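Local coordinates for extracellular fatty acid-binding protein (Gallus gallus, PDB 3SAO) that tightly binds bacterial ferric siderophores, long-chain fatty acids and lysophosphatidic acid in a lipocalin barrel, probably as an antibacterial factor, at residues A[94-99]-A[125-130]; A[109-114]-A[135-140]; A[13-18]-A[118-123]; A[22-27]-A[141-146]; A[36-39]-A[45-48]. All blocks are in the same frame, centred on the assembly; numbering follows the deposited sequence.

Interaction 1 (A[94-99]-A[125-130]); sequences YAVIFA and MAIFRK. With NKN ((2R)-2-hydroxy-3-(phosphonooxy)propyl tetradecanoate), chain C.
V96 on strand 94-99 and F128 on helix 125-130 mark the closest backbone approach, with their CA atoms 6.2 Å apart; the helix runs nearly along the strand, at 16° to it in the same sense, and the two axes come within 8.9 Å. Three apolar pairs fill the space between them. V96 has its CG1 anti to the backbone N (chi1 -178°), which sends this methyl to the rim of the F128 ring, where CG1 and CD1 are 3.8 Å apart near the ring plane. Its other methyl, CG2, turns to I127, whose CG2 branch it meets at 4.3 Å. The same I127 methyl reaches the Y94 ring, 3.8 Å from CE2, the two side chains crossing at roughly a right angle, so that I127 bridges Y94 and V96. The hydroxyl of Y94 is engaged by D88 of the neighbouring strand 82-89, which anchors the far end of the ring. F128 extends past V96 to L113, to A16 and A18, and to V142 of strand 142-144. On the other side of strand 94-99, I97 and A99 line the pocket: I97 CD1 lies 3.7 Å from the ester oxygen OAJ of the bound lysophosphatidic acid. A helix packed against the outside of a calyx whose inner wall holds the ligand is the hallmark of the lipocalin fold.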
# COMPACT_ATOMS: atom_id res chain seq x y z
N TYR A 94 -3.40 4.57 -10.63
CA TYR A 94 -2.33 4.54 -9.64
C TYR A 94 -2.67 5.48 -8.49
O TYR A 94 -3.52 6.37 -8.63
CB TYR A 94 -0.99 4.97 -10.28
CG TYR A 94 -0.92 6.48 -10.46
CD1 TYR A 94 -1.58 7.09 -11.51
CD2 TYR A 94 -0.34 7.28 -9.50
CE1 TYR A 94 -1.59 8.45 -11.66
CE2 TYR A 94 -0.35 8.65 -9.63
CZ TYR A 94 -0.98 9.23 -10.72
OH TYR A 94 -1.06 10.58 -10.89
N ALA A 95 -1.97 5.32 -7.36
CA ALA A 95 -2.00 6.29 -6.28
C ALA A 95 -0.69 6.18 -5.48
O ALA A 95 -0.20 5.08 -5.24
CB ALA A 95 -3.16 6.05 -5.35
N VAL A 96 -0.20 7.32 -5.02
CA VAL A 96 0.95 7.41 -4.13
C VAL A 96 0.48 7.77 -2.72
O VAL A 96 -0.15 8.79 -2.50
CB VAL A 96 1.98 8.44 -4.61
CG1 VAL A 96 3.20 8.46 -3.65
CG2 VAL A 96 2.39 8.14 -6.02
N ILE A 97 0.78 6.88 -1.77
CA ILE A 97 0.24 6.95 -0.42
C ILE A 97 1.41 7.08 0.53
O ILE A 97 2.41 6.35 0.43
CB ILE A 97 -0.50 5.63 -0.01
CG1 ILE A 97 -1.61 5.32 -0.99
CG2 ILE A 97 -1.05 5.73 1.44
CD1 ILE A 97 -2.61 6.38 -1.10
N PHE A 98 1.29 7.99 1.47
CA PHE A 98 2.33 8.08 2.49
C PHE A 98 1.68 7.67 3.82
O PHE A 98 0.69 8.26 4.22
CB PHE A 98 2.89 9.48 2.55
CG PHE A 98 3.98 9.65 3.56
CD1 PHE A 98 5.27 9.21 3.28
CD2 PHE A 98 3.74 10.24 4.78
CE1 PHE A 98 6.30 9.35 4.22
CE2 PHE A 98 4.77 10.39 5.70
CZ PHE A 98 6.04 9.93 5.41
N ALA A 99 2.28 6.69 4.47
CA ALA A 99 1.76 6.10 5.71
C ALA A 99 2.65 6.41 6.90
O ALA A 99 3.86 6.32 6.81
CB ALA A 99 1.64 4.61 5.55
N MET A 125 5.35 5.39 -11.89
CA MET A 125 6.61 5.13 -11.19
C MET A 125 7.41 6.43 -11.05
O MET A 125 8.04 6.69 -10.01
CB MET A 125 7.47 4.07 -11.90
CG MET A 125 8.80 3.76 -11.19
SD MET A 125 8.64 3.12 -9.47
CE MET A 125 7.86 1.58 -9.82
N ALA A 126 7.42 7.23 -12.12
CA ALA A 126 8.13 8.51 -12.11
C ALA A 126 7.63 9.47 -11.03
O ALA A 126 8.45 10.11 -10.33
CB ALA A 126 8.08 9.16 -13.49
N ILE A 127 6.31 9.54 -10.83
CA ILE A 127 5.74 10.43 -9.80
C ILE A 127 6.09 9.91 -8.41
O ILE A 127 6.39 10.70 -7.50
CB ILE A 127 4.18 10.62 -9.92
CG1 ILE A 127 3.62 11.39 -8.72
CG2 ILE A 127 3.42 9.33 -9.98
CD1 ILE A 127 4.23 12.72 -8.53
N PHE A 128 6.01 8.60 -8.23
CA PHE A 128 6.39 7.98 -6.95
C PHE A 128 7.85 8.32 -6.58
O PHE A 128 8.13 8.76 -5.45
CB PHE A 128 6.21 6.48 -7.03
CG PHE A 128 6.54 5.76 -5.77
CD1 PHE A 128 5.68 5.80 -4.66
CD2 PHE A 128 7.66 4.97 -5.69
CE1 PHE A 128 6.01 5.11 -3.48
CE2 PHE A 128 7.99 4.30 -4.53
CZ PHE A 128 7.16 4.37 -3.43
N ARG A 129 8.76 8.08 -7.53
CA ARG A 129 10.20 8.34 -7.30
C ARG A 129 10.48 9.83 -7.01
O ARG A 129 11.21 10.15 -6.07
CB ARG A 129 11.06 7.81 -8.45
CG ARG A 129 11.19 6.29 -8.52
CD ARG A 129 12.27 5.84 -9.50
NE ARG A 129 12.44 4.39 -9.47
CZ ARG A 129 13.14 3.72 -8.55
NH1 ARG A 129 13.79 4.36 -7.59
NH2 ARG A 129 13.20 2.40 -8.61
N LYS A 130 9.83 10.71 -7.76
CA LYS A 130 9.84 12.15 -7.47
C LYS A 130 9.41 12.51 -6.07
O LYS A 130 10.10 13.25 -5.36
CB LYS A 130 8.95 12.91 -8.44
CG LYS A 130 9.03 14.41 -8.29
CD LYS A 130 8.26 15.15 -9.37
CE LYS A 130 6.76 14.99 -9.19
NZ LYS A 130 6.00 15.88 -10.10
OAA NKN C . -2.15 1.43 4.53
OAB NKN C . -0.49 2.51 3.21
PAC NKN C . -1.75 1.71 3.11
OAD NKN C . -1.69 0.50 2.20
OAE NKN C . -5.70 3.55 -3.48
OAF NKN C . -2.87 2.66 2.46
CAG NKN C . -4.21 2.30 2.12
CAH NKN C . -4.85 3.37 1.24
CAI NKN C . -5.53 2.90 -0.06
OAJ NKN C . -5.19 3.75 -1.17
CAK NKN C . -6.00 4.00 -2.37
CAL NKN C . -7.20 4.90 -2.28
CAM NKN C . -7.00 6.09 -3.21
CAN NKN C . -7.99 7.22 -2.94
CAO NKN C . -8.82 6.96 -1.69
OAY NKN C . -5.86 3.99 2.05

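Interaction 2 (A[109-114]-A[135-140]); sequences HMMRLY and RNYTDE. With NKN ((2R)-2-hydroxy-3-(phosphonooxy)propyl tetradecanoate), chain C.
H109 and M111 of strand 109-114 meet Y137 in the loop that follows the barrel-flanking helix of this lipocalin. At H109 the touch is slight: CB lies 3.9 Å from Y137 OH, while ND1 is bonded to T100 OG1. M111 makes the main contact, a Met-aromatic one at the ring's edge. Its SD sits 4.9 Å from the centroid of the Y137 ring, 80° off the normal, with CE2 nearest; the bend at chi3 (54°) turns the terminal methyl aside from the extended first part of the chain. R135 CD lies alongside the same sulfur at 4.2 Å, and its guanidinium makes a cation-pi contact with F98. N136, with positive phi, is the C' residue of the Schellman motif that ends the helix; R135 and Y137, flanking it, both reach M111. R112 and Y114 point into the calyx, to the lysophosphatidic acid phosphate. The extended R112 chain brings NH1 within 2.9 Å of phosphate oxygen OAB in a bent hydrogen bond (131°), and K82 also binds the ligand. Glycerol carbon CAI lies over one face of the Y114 ring; OAD lies at its edge, in plane, where Y114 OH donates to it at a doubtfully short 2.4 Å.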
# COMPACT_ATOMS: atom_id res chain seq x y z
N HIS A 109 7.43 5.36 9.04
CA HIS A 109 6.88 5.93 7.84
C HIS A 109 7.19 5.01 6.68
O HIS A 109 8.23 4.34 6.67
CB HIS A 109 7.44 7.34 7.53
CG HIS A 109 7.28 8.33 8.65
ND1 HIS A 109 6.10 9.00 8.89
CD2 HIS A 109 8.18 8.81 9.55
CE1 HIS A 109 6.27 9.83 9.91
NE2 HIS A 109 7.53 9.75 10.32
N MET A 110 6.28 4.96 5.73
CA MET A 110 6.53 4.27 4.46
C MET A 110 5.70 4.91 3.36
O MET A 110 4.59 5.34 3.58
CB MET A 110 6.18 2.79 4.58
CG MET A 110 6.62 1.98 3.35
SD MET A 110 6.42 0.23 3.62
CE MET A 110 7.72 -0.12 4.82
N MET A 111 6.27 4.98 2.18
CA MET A 111 5.54 5.35 1.00
C MET A 111 5.20 4.10 0.24
O MET A 111 6.06 3.20 0.11
CB MET A 111 6.38 6.26 0.13
CG MET A 111 6.56 7.60 0.73
SD MET A 111 7.39 8.75 -0.38
CE MET A 111 6.42 8.73 -1.88
N ARG A 112 4.00 4.06 -0.31
CA ARG A 112 3.57 2.95 -1.14
C ARG A 112 2.98 3.42 -2.50
O ARG A 112 2.35 4.45 -2.60
CB ARG A 112 2.53 2.12 -0.40
CG ARG A 112 2.96 1.59 0.93
CD ARG A 112 1.88 0.70 1.53
NE ARG A 112 2.45 -0.09 2.61
CZ ARG A 112 2.56 0.32 3.87
NH1 ARG A 112 2.07 1.50 4.24
NH2 ARG A 112 3.16 -0.45 4.76
N LEU A 113 3.24 2.67 -3.57
CA LEU A 113 2.61 2.94 -4.86
C LEU A 113 1.58 1.85 -5.14
O LEU A 113 1.93 0.67 -5.29
CB LEU A 113 3.66 2.96 -5.98
CG LEU A 113 3.20 3.13 -7.42
CD1 LEU A 113 2.38 4.43 -7.63
CD2 LEU A 113 4.45 3.06 -8.34
N TYR A 114 0.31 2.26 -5.20
CA TYR A 114 -0.79 1.43 -5.66
C TYR A 114 -0.90 1.52 -7.19
O TYR A 114 -0.83 2.61 -7.76
CB TYR A 114 -2.10 1.89 -5.01
CG TYR A 114 -2.30 1.39 -3.60
CD1 TYR A 114 -3.33 0.49 -3.30
CD2 TYR A 114 -1.50 1.82 -2.57
CE1 TYR A 114 -3.52 0.01 -2.02
CE2 TYR A 114 -1.69 1.32 -1.25
CZ TYR A 114 -2.70 0.42 -1.01
OH TYR A 114 -2.90 -0.12 0.23
N ARG A 135 11.23 13.49 -0.01
CA ARG A 135 11.28 13.20 1.42
C ARG A 135 12.66 12.61 1.77
O ARG A 135 12.81 12.01 2.81
CB ARG A 135 10.15 12.26 1.83
CG ARG A 135 8.81 13.00 1.92
CD ARG A 135 7.65 12.12 2.07
NE ARG A 135 6.42 12.81 1.73
CZ ARG A 135 5.61 13.41 2.59
NH1 ARG A 135 5.85 13.40 3.90
NH2 ARG A 135 4.51 13.97 2.14
N ASN A 136 13.62 12.78 0.86
CA ASN A 136 14.99 12.25 0.98
C ASN A 136 15.08 10.73 1.16
O ASN A 136 15.98 10.23 1.83
CB ASN A 136 15.78 12.95 2.09
CG ASN A 136 15.99 14.43 1.81
OD1 ASN A 136 16.21 14.82 0.67
ND2 ASN A 136 15.90 15.26 2.84
N TYR A 137 14.17 9.99 0.53
CA TYR A 137 14.45 8.59 0.25
C TYR A 137 15.49 8.51 -0.88
O TYR A 137 15.42 9.24 -1.87
CB TYR A 137 13.17 7.80 -0.08
CG TYR A 137 12.24 7.74 1.11
CD1 TYR A 137 12.68 7.23 2.33
CD2 TYR A 137 10.94 8.17 1.01
CE1 TYR A 137 11.83 7.24 3.45
CE2 TYR A 137 10.09 8.15 2.10
CZ TYR A 137 10.53 7.70 3.31
OH TYR A 137 9.65 7.69 4.36
N THR A 138 16.50 7.68 -0.67
CA THR A 138 17.45 7.37 -1.72
C THR A 138 16.94 6.23 -2.59
O THR A 138 15.89 5.64 -2.31
CB THR A 138 18.81 6.96 -1.14
OG1 THR A 138 18.65 5.72 -0.43
CG2 THR A 138 19.33 8.00 -0.19
N ASP A 139 17.68 5.91 -3.64
CA ASP A 139 17.35 4.81 -4.53
C ASP A 139 17.47 3.46 -3.82
O ASP A 139 16.72 2.54 -4.13
CB ASP A 139 18.25 4.82 -5.75
CG ASP A 139 18.43 6.21 -6.30
OD1 ASP A 139 17.44 6.75 -6.85
OD2 ASP A 139 19.51 6.80 -6.07
N GLU A 140 18.37 3.36 -2.85
CA GLU A 140 18.51 2.12 -2.10
C GLU A 140 17.29 1.92 -1.20
O GLU A 140 17.02 0.80 -0.77
CB GLU A 140 19.79 2.12 -1.26
OAA NKN C . -2.15 1.43 4.53
OAB NKN C . -0.49 2.51 3.21
PAC NKN C . -1.75 1.71 3.11
OAD NKN C . -1.69 0.50 2.20
OAE NKN C . -5.70 3.55 -3.48
OAF NKN C . -2.87 2.66 2.46
CAG NKN C . -4.21 2.30 2.12
CAH NKN C . -4.85 3.37 1.24
CAI NKN C . -5.53 2.90 -0.06
OAJ NKN C . -5.19 3.75 -1.17
CAK NKN C . -6.00 4.00 -2.37
CAL NKN C . -7.20 4.90 -2.28
CAM NKN C . -7.00 6.09 -3.21
CAN NKN C . -7.99 7.22 -2.94
CAO NKN C . -8.82 6.96 -1.69
OAY NKN C . -5.86 3.99 2.05

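Interaction 3 (A[13-18]-A[118-123]); sequences YIVALA and REVSPT
R118 lies across the ring of Y13, its CB almost exactly over the centre of one face, 4.0 Å from the centroid and 5° off the normal, in a CH-pi contact. The backbone joins in, R118 N being 3.7 Å from Y13 CD1. With CG placed between the backbone N and the carbonyl carbon (chi1 72°), the extended arginine chain leads its guanidinium away from the strand, and the guanidinium and ring planes stand 60° apart. V120 makes the second contact: its CB meets V15 CG2 at 3.8 Å, and its own CG2 touches the same methyl. S121 follows as the N-cap, its OG bonded to A124 N at the start of helix 122-133. The segment is thus the connection from barrel strand 106-115 to the flanking helix of the lipocalin fold, laid over strand 10-18. M33 packs against Y13, V15 and R118 alike, while L113 of strand 106-115 and M125 of the helix border V120.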
# COMPACT_ATOMS: atom_id res chain seq x y z
N TYR A 13 -2.89 -3.42 -6.74
CA TYR A 13 -1.64 -4.00 -6.32
C TYR A 13 -0.76 -2.92 -5.73
O TYR A 13 -0.80 -1.80 -6.18
CB TYR A 13 -0.90 -4.55 -7.53
CG TYR A 13 -1.64 -5.62 -8.29
CD1 TYR A 13 -2.45 -5.30 -9.37
CD2 TYR A 13 -1.48 -6.96 -7.95
CE1 TYR A 13 -3.11 -6.30 -10.09
CE2 TYR A 13 -2.14 -7.95 -8.65
CZ TYR A 13 -2.93 -7.63 -9.74
OH TYR A 13 -3.55 -8.64 -10.46
N ILE A 14 -0.03 -3.25 -4.67
CA ILE A 14 1.02 -2.41 -4.14
C ILE A 14 2.32 -2.87 -4.80
O ILE A 14 2.77 -3.99 -4.61
CB ILE A 14 1.07 -2.52 -2.65
CG1 ILE A 14 -0.31 -2.19 -2.06
CG2 ILE A 14 2.20 -1.61 -2.08
CD1 ILE A 14 -0.45 -2.42 -0.58
N VAL A 15 2.89 -1.98 -5.61
CA VAL A 15 3.91 -2.39 -6.58
C VAL A 15 5.27 -1.76 -6.26
O VAL A 15 6.29 -2.17 -6.81
CB VAL A 15 3.49 -2.08 -8.05
CG1 VAL A 15 2.17 -2.74 -8.37
CG2 VAL A 15 3.46 -0.55 -8.31
N ALA A 16 5.30 -0.82 -5.32
CA ALA A 16 6.58 -0.27 -4.85
C ALA A 16 6.39 0.36 -3.49
O ALA A 16 5.30 0.72 -3.12
CB ALA A 16 7.13 0.76 -5.84
N LEU A 17 7.50 0.46 -2.79
CA LEU A 17 7.61 0.90 -1.41
C LEU A 17 8.83 1.76 -1.28
O LEU A 17 9.82 1.58 -2.00
CB LEU A 17 7.80 -0.30 -0.48
CG LEU A 17 6.75 -1.41 -0.56
CD1 LEU A 17 7.21 -2.57 0.36
CD2 LEU A 17 5.38 -0.90 -0.17
N ALA A 18 8.78 2.68 -0.34
CA ALA A 18 9.96 3.45 0.02
C ALA A 18 10.01 3.63 1.53
O ALA A 18 9.03 4.04 2.16
CB ALA A 18 9.98 4.80 -0.71
N ARG A 118 -0.58 -4.93 -12.49
CA ARG A 118 0.67 -5.40 -11.88
C ARG A 118 1.88 -4.91 -12.65
O ARG A 118 2.99 -4.95 -12.14
CB ARG A 118 0.67 -6.93 -11.75
CG ARG A 118 0.82 -7.70 -13.04
CD ARG A 118 0.64 -9.18 -12.74
NE ARG A 118 1.19 -10.09 -13.75
CZ ARG A 118 1.37 -11.39 -13.54
NH1 ARG A 118 1.04 -11.92 -12.37
NH2 ARG A 118 1.87 -12.16 -14.49
N GLU A 119 1.67 -4.46 -13.88
CA GLU A 119 2.69 -3.79 -14.67
C GLU A 119 2.55 -2.28 -14.51
O GLU A 119 1.67 -1.65 -15.10
CB GLU A 119 2.54 -4.19 -16.14
CG GLU A 119 2.61 -5.68 -16.37
N VAL A 120 3.39 -1.70 -13.67
CA VAL A 120 3.22 -0.30 -13.33
C VAL A 120 3.61 0.58 -14.51
O VAL A 120 4.56 0.29 -15.23
CB VAL A 120 4.04 0.09 -12.06
CG1 VAL A 120 5.52 -0.25 -12.24
CG2 VAL A 120 3.85 1.55 -11.75
N SER A 121 2.84 1.63 -14.75
CA SER A 121 3.13 2.55 -15.82
C SER A 121 4.37 3.38 -15.48
O SER A 121 4.55 3.79 -14.32
CB SER A 121 1.94 3.48 -16.04
OG SER A 121 1.92 4.47 -15.03
N PRO A 122 5.22 3.66 -16.48
CA PRO A 122 6.35 4.56 -16.31
C PRO A 122 5.96 5.86 -15.62
O PRO A 122 6.72 6.37 -14.77
CB PRO A 122 6.78 4.83 -17.75
CG PRO A 122 6.43 3.57 -18.46
CD PRO A 122 5.19 3.07 -17.83
N THR A 123 4.78 6.37 -15.96
CA THR A 123 4.30 7.66 -15.48
C THR A 123 4.12 7.64 -13.97
O THR A 123 4.64 8.50 -13.23
CB THR A 123 2.95 8.01 -16.14
OG1 THR A 123 3.14 8.17 -17.56
CG2 THR A 123 2.37 9.30 -15.56

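Interaction 4 (A[22-27]-A[141-146]); sequences DFFLAE and MVAVLP. Unlike the reference sequence in segment 22-27: A26 (reference Arg).
F24 of the short helix 22-27 rests its ring on M141 and A143, where the last strand of the lipocalin barrel sheet, 142-144, begins to run beside strand 10-18. The apolar contact is single: the ring's far end, CZ, meets the methyl of A143 at 3.9 Å. F24 can span the gap because its CG is anti to the backbone N (chi1 176°), throwing the ring out from the helix toward the strand. Beside it is a van der Waals contact with a polar atom. The carbonyl oxygen of M141 comes within 3.3 Å of F24 CE1, approaching the ring obliquely, while the M141 side chain leads away from the helix. Backbone hydrogen bonds fix both partners, M141 to S19 just past strand 10-18 and A143 to L17 within it. Polar links lie around the contact: F24 N is bonded to T21 OG1, and V142 O to K28 NZ. T21 is an enterobactin-binding residue, so the helix follows directly on a part of the siderophore site. Further apolar packing comes from L17 and M31, which both touch F24 and L145, wedging the ring into a buried corner between helix and strand. Within the helix, A26, an alanine that departs from the reference sequence, takes part through its backbone alone, its N bonding to D22 O at 2.7 Å.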
# COMPACT_ATOMS: atom_id res chain seq x y z
N ASP A 22 16.35 -0.09 8.80
CA ASP A 22 17.25 -1.21 8.58
C ASP A 22 16.43 -2.47 8.27
O ASP A 22 16.85 -3.31 7.47
CB ASP A 22 18.15 -1.46 9.80
N PHE A 23 15.27 -2.59 8.91
CA PHE A 23 14.43 -3.78 8.74
C PHE A 23 13.96 -3.89 7.31
O PHE A 23 14.02 -4.97 6.70
CB PHE A 23 13.23 -3.73 9.69
N PHE A 24 13.47 -2.78 6.77
CA PHE A 24 13.10 -2.68 5.35
C PHE A 24 14.33 -2.84 4.46
O PHE A 24 14.31 -3.60 3.49
CB PHE A 24 12.44 -1.33 5.09
CG PHE A 24 12.10 -1.08 3.64
CD1 PHE A 24 12.93 -0.32 2.83
CD2 PHE A 24 10.95 -1.60 3.10
CE1 PHE A 24 12.60 -0.08 1.51
CE2 PHE A 24 10.59 -1.34 1.80
CZ PHE A 24 11.41 -0.59 0.99
N LEU A 25 15.40 -2.13 4.81
CA LEU A 25 16.63 -2.17 4.04
C LEU A 25 17.19 -3.59 3.91
O LEU A 25 17.76 -3.94 2.88
CB LEU A 25 17.70 -1.27 4.67
N ALA A 26 17.02 -4.39 4.96
CA ALA A 26 17.61 -5.73 5.02
C ALA A 26 16.68 -6.79 4.43
O ALA A 26 17.12 -7.89 4.08
CB ALA A 26 17.96 -6.08 6.46
N GLU A 27 15.40 -6.46 4.33
CA GLU A 27 14.40 -7.41 3.89
C GLU A 27 13.69 -7.00 2.59
O GLU A 27 12.88 -7.76 2.07
CB GLU A 27 13.36 -7.61 5.01
CG GLU A 27 12.67 -8.96 4.97
N MET A 141 16.53 2.99 -0.96
CA MET A 141 15.35 2.93 -0.09
C MET A 141 14.02 2.68 -0.84
O MET A 141 12.94 2.68 -0.23
CB MET A 141 15.24 4.22 0.71
CG MET A 141 16.41 4.43 1.64
SD MET A 141 16.41 6.13 2.16
CE MET A 141 18.04 6.28 2.95
N VAL A 142 14.10 2.52 -2.15
CA VAL A 142 12.93 2.20 -2.99
C VAL A 142 13.02 0.76 -3.46
O VAL A 142 14.04 0.34 -4.00
CB VAL A 142 12.88 3.14 -4.19
CG1 VAL A 142 11.77 2.77 -5.17
CG2 VAL A 142 12.79 4.60 -3.72
N ALA A 143 11.94 0.01 -3.24
CA ALA A 143 11.78 -1.37 -3.69
C ALA A 143 10.70 -1.41 -4.73
O ALA A 143 9.60 -0.97 -4.49
CB ALA A 143 11.41 -2.27 -2.54
N VAL A 144 11.03 -1.91 -5.91
CA VAL A 144 10.03 -2.24 -6.90
C VAL A 144 9.76 -3.73 -6.68
O VAL A 144 10.67 -4.53 -6.74
CB VAL A 144 10.54 -1.95 -8.30
CG1 VAL A 144 9.50 -2.41 -9.34
CG2 VAL A 144 10.90 -0.46 -8.45
N LEU A 145 8.52 -4.08 -6.31
CA LEU A 145 8.18 -5.41 -5.83
C LEU A 145 7.94 -6.41 -6.98
O LEU A 145 7.08 -6.16 -7.79
CB LEU A 145 6.92 -5.33 -4.97
CG LEU A 145 7.06 -4.46 -3.71
CD1 LEU A 145 5.77 -4.36 -2.90
CD2 LEU A 145 8.23 -5.01 -2.88
N PRO A 146 8.65 -7.56 -6.98
CA PRO A 146 8.39 -8.63 -7.93
C PRO A 146 6.94 -9.15 -7.80
O PRO A 146 6.37 -9.13 -6.70
CB PRO A 146 9.45 -9.70 -7.58
CG PRO A 146 10.54 -8.93 -6.84
CD PRO A 146 9.77 -7.89 -6.08

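Interaction 5 (A[36-39]-A[45-48]); sequences ARIS and ELEV. With NKN ((2R)-2-hydroxy-3-(phosphonooxy)propyl tetradecanoate), chain C.
S39 and E47 face each other as an antiparallel hydrogen-bonded pair and satisfy both of each other's backbone polar groups: S39 N gives to E47 O at 3.1 Å (162°), and E47 N to S39 O at 2.8 Å (161°). S39 O takes a second, weaker approach from L46 CA at 3.2 Å. R37 pairs through its backbone with S49, the next step along the hairpin, and its O also receives a CA-H...O contact from V48 CA at 3.4 Å. I38 and V48 form the adjoining non-hydrogen-bonded pair, so I38 turns its backbone to G10, and V48 turns to T63, for their bonds in the sheet. The R37 guanidinium bonds through NH1 to D154 O of the C-terminal segment. Side chains of I38 and V48 share the inner face. V48 CG1, anti to the backbone N (chi1 -172°), touches A36 CB at 4.0 Å, while I38 CD1 reaches into the pocket to the ligand's ester carbonyl oxygen OAE at 3.5 Å. S39 and E47 point to the other face of the sheet. This hairpin of strands 34-41 and 45-52 is part of the calyx wall, flanked by strand 10-18 beyond the first strand and by strand 59-66 beyond the second.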
# COMPACT_ATOMS: atom_id res chain seq x y z
N ALA A 36 -4.40 -6.00 -3.02
CA ALA A 36 -5.33 -5.30 -2.14
C ALA A 36 -6.73 -5.24 -2.77
O ALA A 36 -6.89 -5.23 -4.00
CB ALA A 36 -4.81 -3.92 -1.79
N ARG A 37 -7.75 -5.20 -1.94
CA ARG A 37 -9.07 -4.78 -2.41
C ARG A 37 -9.61 -3.66 -1.54
O ARG A 37 -9.60 -3.77 -0.32
CB ARG A 37 -10.07 -5.95 -2.41
CG ARG A 37 -11.39 -5.55 -3.03
CD ARG A 37 -12.45 -6.60 -2.81
NE ARG A 37 -12.40 -7.71 -3.76
CZ ARG A 37 -12.14 -8.98 -3.41
NH1 ARG A 37 -11.81 -9.28 -2.15
NH2 ARG A 37 -12.19 -9.96 -4.31
N ILE A 38 -10.14 -2.63 -2.18
CA ILE A 38 -10.72 -1.49 -1.47
C ILE A 38 -12.23 -1.54 -1.59
O ILE A 38 -12.74 -1.68 -2.73
CB ILE A 38 -10.22 -0.16 -2.10
CG1 ILE A 38 -8.70 -0.06 -2.04
CG2 ILE A 38 -10.85 1.02 -1.39
CD1 ILE A 38 -8.16 1.26 -2.60
N SER A 39 -12.92 -1.39 -0.45
CA SER A 39 -14.37 -1.33 -0.35
C SER A 39 -14.80 -0.12 0.50
O SER A 39 -14.16 0.17 1.50
CB SER A 39 -14.91 -2.58 0.33
OG SER A 39 -14.36 -3.74 -0.26
N GLU A 45 -15.53 6.17 5.09
CA GLU A 45 -14.90 4.95 5.58
C GLU A 45 -14.58 3.96 4.45
O GLU A 45 -15.41 3.72 3.56
CB GLU A 45 -15.81 4.30 6.63
CG GLU A 45 -15.21 3.10 7.35
CD GLU A 45 -16.00 2.79 8.63
OE1 GLU A 45 -15.89 1.69 9.18
OE2 GLU A 45 -16.76 3.68 9.04
N LEU A 46 -13.40 3.38 4.50
CA LEU A 46 -13.07 2.29 3.57
C LEU A 46 -12.31 1.22 4.27
O LEU A 46 -11.55 1.51 5.21
CB LEU A 46 -12.26 2.80 2.38
CG LEU A 46 -11.01 3.60 2.65
CD1 LEU A 46 -9.84 2.67 2.60
CD2 LEU A 46 -10.87 4.72 1.60
N GLU A 47 -12.47 -0.01 3.78
CA GLU A 47 -11.75 -1.14 4.34
C GLU A 47 -10.86 -1.65 3.23
O GLU A 47 -11.32 -1.82 2.12
CB GLU A 47 -12.68 -2.24 4.85
CG GLU A 47 -11.92 -3.44 5.43
CD GLU A 47 -12.81 -4.51 6.10
OE1 GLU A 47 -13.91 -4.79 5.63
OE2 GLU A 47 -12.32 -5.15 7.03
N VAL A 48 -9.59 -1.80 3.53
CA VAL A 48 -8.64 -2.41 2.63
C VAL A 48 -8.36 -3.85 3.05
O VAL A 48 -8.00 -4.13 4.21
CB VAL A 48 -7.33 -1.61 2.55
CG1 VAL A 48 -6.42 -2.18 1.41
CG2 VAL A 48 -7.62 -0.13 2.40
OAA NKN C . -2.15 1.43 4.53
OAB NKN C . -0.49 2.51 3.21
PAC NKN C . -1.75 1.71 3.11
OAD NKN C . -1.69 0.50 2.20
OAE NKN C . -5.70 3.55 -3.48
OAF NKN C . -2.87 2.66 2.46
CAG NKN C . -4.21 2.30 2.12
CAH NKN C . -4.85 3.37 1.24
CAI NKN C . -5.53 2.90 -0.06
OAJ NKN C . -5.19 3.75 -1.17
CAK NKN C . -6.00 4.00 -2.37
CAL NKN C . -7.20 4.90 -2.28
CAM NKN C . -7.00 6.09 -3.21
CAN NKN C . -7.99 7.22 -2.94
CAO NKN C . -8.82 6.96 -1.69
OAY NKN C . -5.86 3.99 2.05

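From the N terminus, strand 10-18 opens interaction 3, which joins it to the approach to helix 122-133; helix 22-27 then opens interaction 4, the widest span, closed at the final strand 142-144. These two cross, since their segments alternate along the chain. Interaction 5 is a local hairpin closure lying within the spans of both. Interactions 1 and 2 open later, on neighbouring strands 94-103 and 106-115, and cross each other; both fall within the span of interaction 4, while each crosses interaction 3. Interactions 1, 2 and 3 bind the long helix and its flanking loops to the outside of one curled sheet, interaction 4 adds the short helix, and interactions 1, 2 and 5 also meet the ligand.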